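Local coordinates for protein cysteine desulfurase (Thermococcus onnurineus, PDB 5B89) that probably takes the sulfur from L-cysteine with the help of pyridoxal 5'-phosphate, passing it to a sulfur carrier and leaving L-alanine, at residues Lys126-Pro131 / Lys170-Ala175; Lys176-Gln181 / Ala205-Asp210. All blocks are in the same frame, centred on the assembly; numbering follows the deposited sequence.

Interaction 1: Lys126-Pro131 / Lys170-Ala175; sequences KIVTTP and KKIKGA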
ATOM      1  N   LYS B 126      -6.939  26.484 -14.592  1.00 19.67           N
ATOM      2  CA  LYS B 126      -6.926  26.812 -13.204  1.00 19.37           C
ATOM      3  C   LYS B 126      -7.351  25.697 -12.274  1.00 16.66           C
ATOM      4  O   LYS B 126      -8.312  25.067 -12.504  1.00 19.01           O
ATOM      5  CB  LYS B 126      -7.878  27.999 -12.991  1.00 18.71           C
ATOM      6  CG  LYS B 126      -7.988  28.541 -11.579  1.00 20.43           C
ATOM      7  CD  LYS B 126      -8.710  29.866 -11.482  1.00 21.73           C
ATOM      8  CE  LYS B 126     -10.089  29.812 -12.036  1.00 23.05           C
ATOM      9  NZ  LYS B 126     -10.847  31.000 -11.641  1.00 22.10           N
ATOM     10  N   ILE B 127      -6.589  25.562 -11.207  1.00 16.29           N
ATOM     11  CA  ILE B 127      -6.883  24.622 -10.120  1.00 15.71           C
ATOM     12  C   ILE B 127      -7.079  25.474  -8.876  1.00 14.73           C
ATOM     13  O   ILE B 127      -6.325  26.319  -8.658  1.00 16.99           O
ATOM     14  CB  ILE B 127      -5.761  23.639  -9.885  1.00 16.04           C
ATOM     15  CG1 ILE B 127      -5.661  22.695 -11.062  1.00 19.94           C
ATOM     16  CG2 ILE B 127      -6.025  22.768  -8.656  1.00 16.25           C
ATOM     17  CD1 ILE B 127      -4.407  21.887 -11.040  1.00 19.64           C
ATOM     18  N   VAL B 128      -8.129  25.208  -8.120  1.00 15.08           N
ATOM     19  CA  VAL B 128      -8.432  25.966  -6.888  1.00 14.87           C
ATOM     20  C   VAL B 128      -8.343  24.991  -5.697  1.00 16.87           C
ATOM     21  O   VAL B 128      -8.916  23.936  -5.778  1.00 17.63           O
ATOM     22  CB  VAL B 128      -9.753  26.614  -6.948  1.00 16.20           C
ATOM     23  CG1 VAL B 128     -10.176  27.314  -5.656  1.00 18.62           C
ATOM     24  CG2 VAL B 128      -9.801  27.594  -8.144  1.00 18.38           C
ATOM     25  N   THR B 129      -7.717  25.464  -4.615  1.00 16.44           N
ATOM     26  CA  THR B 129      -7.727  24.712  -3.370  1.00 16.77           C
ATOM     27  C   THR B 129      -7.822  25.692  -2.223  1.00 18.79           C
ATOM     28  O   THR B 129      -8.038  26.846  -2.417  1.00 16.54           O
ATOM     29  CB  THR B 129      -6.527  23.798  -3.350  1.00 19.50           C
ATOM     30  OG1 THR B 129      -6.602  22.953  -2.203  1.00 19.84           O
ATOM     31  CG2 THR B 129      -5.260  24.575  -3.147  1.00 20.72           C
ATOM     32  N   THR B 130      -7.691  25.198  -0.996  1.00 20.49           N
ATOM     33  CA  THR B 130      -7.690  26.041   0.225  1.00 18.91           C
ATOM     34  C   THR B 130      -6.254  26.368   0.596  1.00 19.38           C
ATOM     35  O   THR B 130      -5.349  25.645   0.288  1.00 20.68           O
ATOM     36  CB  THR B 130      -8.449  25.416   1.419  1.00 21.17           C
ATOM     37  OG1 THR B 130      -7.570  24.518   2.130  1.00 18.58           O
ATOM     38  CG2 THR B 130      -9.660  24.737   1.068  1.00 19.77           C
ATOM     39  N   PRO B 131      -6.078  27.340   1.468  1.00 18.08           N
ATOM     40  CA  PRO B 131      -4.746  27.617   1.944  1.00 20.99           C
ATOM     41  C   PRO B 131      -4.408  26.802   3.145  1.00 20.15           C
ATOM     42  O   PRO B 131      -3.395  27.057   3.704  1.00 27.35           O
ATOM     43  CB  PRO B 131      -4.814  29.063   2.397  1.00 20.41           C
ATOM     44  CG  PRO B 131      -6.220  29.286   2.727  1.00 20.93           C
ATOM     45  CD  PRO B 131      -7.041  28.357   1.881  1.00 20.08           C
ATOM     46  N   LYS B 170     -16.148  33.088  -6.668  1.00 18.79           N
ATOM     47  CA  LYS B 170     -15.390  33.784  -7.654  1.00 23.01           C
ATOM     48  C   LYS B 170     -14.256  32.981  -8.192  1.00 22.84           C
ATOM     49  O   LYS B 170     -14.057  32.950  -9.352  1.00 25.29           O
ATOM     50  CB  LYS B 170     -14.838  35.091  -7.112  1.00 24.68           C
ATOM     51  CG  LYS B 170     -15.909  36.080  -6.846  1.00 33.42           C
ATOM     52  CD  LYS B 170     -15.482  37.272  -6.013  1.00 39.31           C
ATOM     53  CE  LYS B 170     -16.687  38.201  -5.878  1.00 43.50           C
ATOM     54  NZ  LYS B 170     -16.657  39.229  -4.811  1.00 49.85           N
ATOM     55  N   LYS B 171     -13.506  32.335  -7.323  1.00 20.43           N
ATOM     56  CA  LYS B 171     -12.389  31.560  -7.758  1.00 20.61           C
ATOM     57  C   LYS B 171     -12.755  30.291  -8.512  1.00 19.43           C
ATOM     58  O   LYS B 171     -12.068  29.926  -9.401  1.00 21.07           O
ATOM     59  CB  LYS B 171     -11.526  31.183  -6.570  1.00 22.38           C
ATOM     60  CG  LYS B 171     -10.876  32.373  -5.871  1.00 26.09           C
ATOM     61  CD  LYS B 171      -9.403  32.184  -5.834  1.00 26.27           C
ATOM     62  CE  LYS B 171      -8.675  33.470  -5.507  1.00 28.27           C
ATOM     63  NZ  LYS B 171      -8.886  33.889  -4.105  1.00 26.01           N
ATOM     64  N   ILE B 172     -13.846  29.665  -8.116  1.00 20.07           N
ATOM     65  CA  ILE B 172     -14.223  28.338  -8.684  1.00 19.01           C
ATOM     66  C   ILE B 172     -14.828  28.539 -10.107  1.00 22.04           C
ATOM     67  O   ILE B 172     -14.707  27.659 -10.949  1.00 18.76           O
ATOM     68  CB  ILE B 172     -15.176  27.591  -7.785  1.00 18.47           C
ATOM     69  CG1 ILE B 172     -14.395  27.217  -6.493  1.00 18.76           C
ATOM     70  CG2 ILE B 172     -15.738  26.360  -8.451  1.00 19.44           C
ATOM     71  CD1 ILE B 172     -15.313  26.658  -5.417  1.00 18.29           C
ATOM     72  N   LYS B 173     -15.422  29.714 -10.367  1.00 21.53           N
ATOM     73  CA  LYS B 173     -15.902  30.024 -11.739  1.00 24.10           C
ATOM     74  C   LYS B 173     -14.707  29.973 -12.679  1.00 21.28           C
ATOM     75  O   LYS B 173     -13.668  30.581 -12.463  1.00 22.20           O
ATOM     76  CB  LYS B 173     -16.593  31.409 -11.748  1.00 28.65           C
ATOM     77  CG  LYS B 173     -17.053  31.836 -13.174  1.00 35.77           C
ATOM     78  CD  LYS B 173     -17.399  33.326 -13.206  1.00 35.45           C
ATOM     79  CE  LYS B 173     -17.801  33.794 -14.608  1.00 42.50           C
ATOM     80  NZ  LYS B 173     -18.946  33.014 -15.161  1.00 46.55           N
ATOM     81  N   GLY B 174     -14.834  29.155 -13.732  1.00 21.89           N
ATOM     82  CA  GLY B 174     -13.727  28.976 -14.654  1.00 22.02           C
ATOM     83  C   GLY B 174     -12.641  27.997 -14.228  1.00 23.46           C
ATOM     84  O   GLY B 174     -11.675  27.852 -14.933  1.00 23.69           O
ATOM     85  N   ALA B 175     -12.782  27.377 -13.027  1.00 19.61           N
ATOM     86  CA  ALA B 175     -11.755  26.438 -12.650  1.00 16.78           C
ATOM     87  C   ALA B 175     -11.961  25.071 -13.359  1.00 15.87           C
ATOM     88  O   ALA B 175     -13.088  24.651 -13.483  1.00 16.12           O
ATOM     89  CB  ALA B 175     -11.853  26.214 -11.138  1.00 17.71           C
TER
HETATM   90  O   HOH W   1      -9.471  26.514 -15.983  1.00 22.35           O
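The ammonium NZ of K126 is gripped by one carbonyl of the last turn of helix 165-172 and one of the turn that follows: K126 NZ lies 2.8 Å from K171 O and 3.0 Å from K173 O. It meets the K173 carbonyl fairly end-on, with a C=O...N angle of 158°, and the K171 carbonyl at a sharper 138°; in both it is tilted out of the carbonyl plane. The lysine reaches them because CG stands anti to the backbone N (chi1 -178°) and the chain stays extended until a single bend at chi3. A positive group beside the carbonyl of K171, in the last turn of the helix, would probably be favoured by the negative end of the helix dipole. K173 is where the chain leaves helical angles, and a type II turn from I172 to A175 follows, closed by the bond from A175 N to I172 O. G174 has a positive phi, a conformation that a side chain would strain against the carbonyl of K173, so glycine suits it. This is the helix-to-strand connection of the α/β fold, in which helix 165-172 packs against the large mixed sheet and the chain re-enters it as strand 177-181, next to strand 126-129. One water ties the backbones together at the turn, accepting from K126 N at 2.9 Å and donating to G174 O at 2.8 Å. Deeper in, V128 supplies the apolar part. Its CG2 lies 3.9 Å from A175 CB, and its CG1 lies 4.3 Å from I172 CG1. The side chain of K171 crosses V128 at about a right angle, meeting it through CB, while K171 NZ leads off to a salt bridge with D167 and a hydrogen bond to F154 O.

Interaction 2: Lys176-Gln181 / Ala205-Asp210; sequences KLVAVQ and AIFVVD. With PLP (pyridoxal-5'-phosphate), chain G.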
ATOM      1  N   LYS B 176     -10.859  24.392 -13.694  1.00 17.02           N
ATOM      2  CA  LYS B 176     -10.935  23.071 -14.233  1.00 16.83           C
ATOM      3  C   LYS B 176     -11.164  22.013 -13.122  1.00 15.42           C
ATOM      4  O   LYS B 176     -11.875  21.010 -13.345  1.00 16.39           O
ATOM      5  CB  LYS B 176      -9.677  22.769 -15.028  1.00 18.45           C
ATOM      6  CG  LYS B 176      -9.618  21.416 -15.741  1.00 23.42           C
ATOM      7  CD  LYS B 176     -10.308  21.624 -17.044  1.00 27.65           C
ATOM      8  CE  LYS B 176     -10.204  20.384 -17.890  1.00 30.39           C
ATOM      9  NZ  LYS B 176     -10.900  20.738 -19.168  1.00 37.13           N
ATOM     10  N   LEU B 177     -10.537  22.282 -11.987  1.00 15.18           N
ATOM     11  CA  LEU B 177     -10.554  21.292 -10.872  1.00 14.53           C
ATOM     12  C   LEU B 177     -10.431  22.118  -9.583  1.00 14.41           C
ATOM     13  O   LEU B 177      -9.688  23.081  -9.506  1.00 14.73           O
ATOM     14  CB  LEU B 177      -9.426  20.311 -11.063  1.00 14.34           C
ATOM     15  CG  LEU B 177      -9.354  19.156  -9.993  1.00 14.50           C
ATOM     16  CD1 LEU B 177      -8.868  17.852 -10.636  1.00 15.87           C
ATOM     17  CD2 LEU B 177      -8.492  19.518  -8.817  1.00 15.14           C
ATOM     18  N   VAL B 178     -11.142  21.602  -8.597  1.00 14.64           N
ATOM     19  CA  VAL B 178     -11.200  22.173  -7.225  1.00 13.54           C
ATOM     20  C   VAL B 178     -10.845  20.992  -6.292  1.00 13.04           C
ATOM     21  O   VAL B 178     -11.559  19.947  -6.382  1.00 13.07           O
ATOM     22  CB  VAL B 178     -12.523  22.720  -6.910  1.00 13.66           C
ATOM     23  CG1 VAL B 178     -12.615  23.233  -5.477  1.00 15.66           C
ATOM     24  CG2 VAL B 178     -12.954  23.888  -7.830  1.00 14.92           C
ATOM     25  N   ALA B 179      -9.873  21.193  -5.422  1.00 13.55           N
ATOM     26  CA  ALA B 179      -9.496  20.195  -4.444  1.00 13.17           C
ATOM     27  C   ALA B 179      -9.561  20.790  -3.055  1.00 12.87           C
ATOM     28  O   ALA B 179      -8.930  21.752  -2.788  1.00 16.54           O
ATOM     29  CB  ALA B 179      -8.108  19.678  -4.722  1.00 16.29           C
ATOM     30  N   VAL B 180     -10.330  20.176  -2.180  1.00 12.53           N
ATOM     31  CA  VAL B 180     -10.426  20.691  -0.819  1.00 13.43           C
ATOM     32  C   VAL B 180     -10.444  19.591   0.232  1.00 14.18           C
ATOM     33  O   VAL B 180     -10.883  18.503   0.013  1.00 13.45           O
ATOM     34  CB  VAL B 180     -11.668  21.562  -0.605  1.00 14.36           C
ATOM     35  CG1 VAL B 180     -11.705  22.715  -1.622  1.00 16.89           C
ATOM     36  CG2 VAL B 180     -12.901  20.723  -0.709  1.00 17.05           C
ATOM     37  N   GLN B 181      -9.979  19.964   1.409  1.00 13.59           N
ATOM     38  CA  GLN B 181     -10.015  19.067   2.509  1.00 14.45           C
ATOM     39  C   GLN B 181     -11.377  19.238   3.163  1.00 13.69           C
ATOM     40  O   GLN B 181     -11.906  20.255   3.182  1.00 14.03           O
ATOM     41  CB  GLN B 181      -8.919  19.401   3.513  1.00 12.77           C
ATOM     42  CG  GLN B 181      -9.165  20.686   4.224  1.00 16.77           C
ATOM     43  CD  GLN B 181      -7.980  21.237   4.990  1.00 20.08           C
ATOM     44  OE1 GLN B 181      -6.916  20.680   5.017  1.00 18.41           O
ATOM     45  NE2 GLN B 181      -8.208  22.334   5.624  1.00 16.07           N
ATOM     46  N   ALA B 205     -16.549  22.429 -12.662  1.00 14.11           N
ATOM     47  CA  ALA B 205     -15.220  22.077 -12.199  1.00 15.41           C
ATOM     48  C   ALA B 205     -15.272  20.637 -11.627  1.00 15.88           C
ATOM     49  O   ALA B 205     -16.227  20.294 -10.939  1.00 17.63           O
ATOM     50  CB  ALA B 205     -14.818  23.034 -11.066  1.00 15.22           C
ATOM     51  N   ILE B 206     -14.211  19.896 -11.844  1.00 14.64           N
ATOM     52  CA  ILE B 206     -14.035  18.578 -11.191  1.00 14.31           C
ATOM     53  C   ILE B 206     -13.823  18.863  -9.666  1.00 13.36           C
ATOM     54  O   ILE B 206     -13.064  19.760  -9.360  1.00 14.80           O
ATOM     55  CB  ILE B 206     -12.902  17.841 -11.770  1.00 14.47           C
ATOM     56  CG1 ILE B 206     -13.203  17.500 -13.245  1.00 14.62           C
ATOM     57  CG2 ILE B 206     -12.596  16.543 -10.919  1.00 13.25           C
ATOM     58  CD1 ILE B 206     -11.977  17.059 -13.979  1.00 19.18           C
ATOM     59  N   PHE B 207     -14.517  18.104  -8.828  1.00 12.09           N
ATOM     60  CA  PHE B 207     -14.439  18.292  -7.352  1.00 12.02           C
ATOM     61  C   PHE B 207     -13.741  17.069  -6.644  1.00 11.51           C
ATOM     62  O   PHE B 207     -14.301  15.993  -6.730  1.00 12.16           O
ATOM     63  CB  PHE B 207     -15.836  18.540  -6.840  1.00 12.05           C
ATOM     64  CG  PHE B 207     -15.874  19.118  -5.408  1.00 10.85           C
ATOM     65  CD1 PHE B 207     -15.159  20.256  -5.081  1.00 14.59           C
ATOM     66  CD2 PHE B 207     -16.635  18.467  -4.454  1.00 12.31           C
ATOM     67  CE1 PHE B 207     -15.247  20.759  -3.767  1.00 14.14           C
ATOM     68  CE2 PHE B 207     -16.713  18.931  -3.170  1.00 12.24           C
ATOM     69  CZ  PHE B 207     -16.055  20.085  -2.821  1.00 12.57           C
ATOM     70  N   VAL B 208     -12.670  17.387  -6.037  1.00 10.89           N
ATOM     71  CA  VAL B 208     -11.840  16.402  -5.308  1.00 10.08           C
ATOM     72  C   VAL B 208     -11.889  16.707  -3.825  1.00 10.95           C
ATOM     73  O   VAL B 208     -11.586  17.837  -3.411  1.00 11.82           O
ATOM     74  CB  VAL B 208     -10.448  16.472  -5.808  1.00 10.51           C
ATOM     75  CG1 VAL B 208      -9.518  15.440  -5.125  1.00 12.15           C
ATOM     76  CG2 VAL B 208     -10.299  16.307  -7.318  1.00 12.39           C
ATOM     77  N   VAL B 209     -12.206  15.676  -3.039  1.00 10.60           N
ATOM     78  CA  VAL B 209     -12.375  15.865  -1.578  1.00 10.42           C
ATOM     79  C   VAL B 209     -11.274  14.993  -0.850  1.00 10.94           C
ATOM     80  O   VAL B 209     -11.243  13.766  -1.029  1.00 11.41           O
ATOM     81  CB  VAL B 209     -13.734  15.498  -1.061  1.00 10.80           C
ATOM     82  CG1 VAL B 209     -13.868  15.692   0.428  1.00 11.34           C
ATOM     83  CG2 VAL B 209     -14.806  16.328  -1.772  1.00 12.65           C
ATOM     84  N   ASP B 210     -10.483  15.634  -0.018  1.00  9.91           N
ATOM     85  CA  ASP B 210      -9.563  14.955   0.911  1.00 10.97           C
ATOM     86  C   ASP B 210     -10.325  14.753   2.192  1.00 10.48           C
ATOM     87  O   ASP B 210     -10.507  15.706   3.010  1.00 12.23           O
ATOM     88  CB  ASP B 210      -8.277  15.785   1.137  1.00 10.39           C
ATOM     89  CG  ASP B 210      -7.340  15.262   2.256  1.00 13.66           C
ATOM     90  OD1 ASP B 210      -7.764  14.280   2.894  1.00 13.39           O
ATOM     91  OD2 ASP B 210      -6.313  15.953   2.536  1.00 16.09           O
TER
HETATM   92  N1  PLP G 400      -4.958  14.882   4.444  1.00 20.50           N
HETATM   93  C2  PLP G 400      -5.399  15.160   5.702  1.00 24.78           C
HETATM   94  C2A PLP G 400      -6.420  16.249   5.948  1.00 28.80           C
HETATM   95  C3  PLP G 400      -4.826  14.415   6.749  1.00 26.38           C
HETATM   96  O3  PLP G 400      -5.235  14.648   8.021  1.00 33.10           O
HETATM   97  C4  PLP G 400      -3.902  13.377   6.467  1.00 27.53           C
HETATM   98  C4A PLP G 400      -3.252  12.621   7.692  1.00 34.01           C
HETATM   99  C5  PLP G 400      -3.573  13.117   5.111  1.00 21.39           C
HETATM  100  C6  PLP G 400      -4.090  13.889   4.093  1.00 23.74           C
HETATM  101  C5A PLP G 400      -2.544  12.032   4.811  1.00 24.25           C
HETATM  102  O4P PLP G 400      -3.107  10.734   5.168  1.00 15.48           O
HETATM  103  P   PLP G 400      -2.096   9.576   4.976  1.00 12.13           P
HETATM  104  O1P PLP G 400      -2.821   8.417   5.468  1.00 15.64           O
HETATM  105  O2P PLP G 400      -0.897   9.932   5.858  1.00 17.09           O
HETATM  106  O3P PLP G 400      -1.702   9.534   3.575  1.00 11.67           O
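V178 and V180 of strand 177-181 meet the ring of F207 on strand 206-210. From F207 CB the chain turns anti to the backbone N (chi1 -165°), which swings the ring back toward the neighbouring strand. F207 CD1 lies 3.9 Å from V178 CG1, a methyl at the ring's edge and in its plane; CE1 sits between V178 CG1 and V180 CG2, and F207 CZ ends 3.8 Å from V180 CG2. V193, L196 and A200 of helix 193-203 also touch this ring, so it fills the layer between sheet and helix. On the other face of the sheet, L177 CD1 packs 3.9 Å from V208 CG2 and also meets I206, while A179 CB abuts V208 CB; L110 and V113 of helix 106-117 touch V208 there. The strands run parallel at 18°, joined by five backbone bonds. V178 N to I206 O is 2.8 Å and nearly along the C=O axis, whereas I206 N approaches K176 O from above the carbonyl plane. At the C-terminal end D210 N bonds to V180 O, and the D210 carboxylate extends beyond the strand: OD2 is 2.6 Å from PLP N1, while OD1 accepts from A212 N, which fixes the rotation of the group. Were D210 an alanine, the pyridine nitrogen would probably lose its carboxylate partner and A212 N its side-chain acceptor. Q213, S107, S233 and H235 of the same chain, and T288 of the second subunit, hydrogen-bond to the cofactor. Strand 177-181, helix 193-203 and strand 206-210 form a beta-alpha-beta unit, and an aspartate at a strand end facing the pyridine nitrogen is a hallmark of fold-type I PLP enzymes such as the class-V aminotransferase family.

In the fold
Both interactions reach the same mixed sheet, where strand 177-181 lies between strands 126-129 and 206-210. Interaction 1 closes just before interaction 2 opens, and T129 OG1 to A179 O, 2.7 Å, and K126 O to K176 N, 2.9 Å, probably join them by hydrogen bonds. The first is a partly buried border between strand and helix end, where a lysine, backbone carbonyls and a water meet beside a small apolar patch, away from the annotated sites. The second is buried, strand against strand, with regular backbone bonds and apolar faces, and its C-terminal end delivers an acidic side chain to the cofactor. The centres of interactions 1 and 2 are about 9 Å apart.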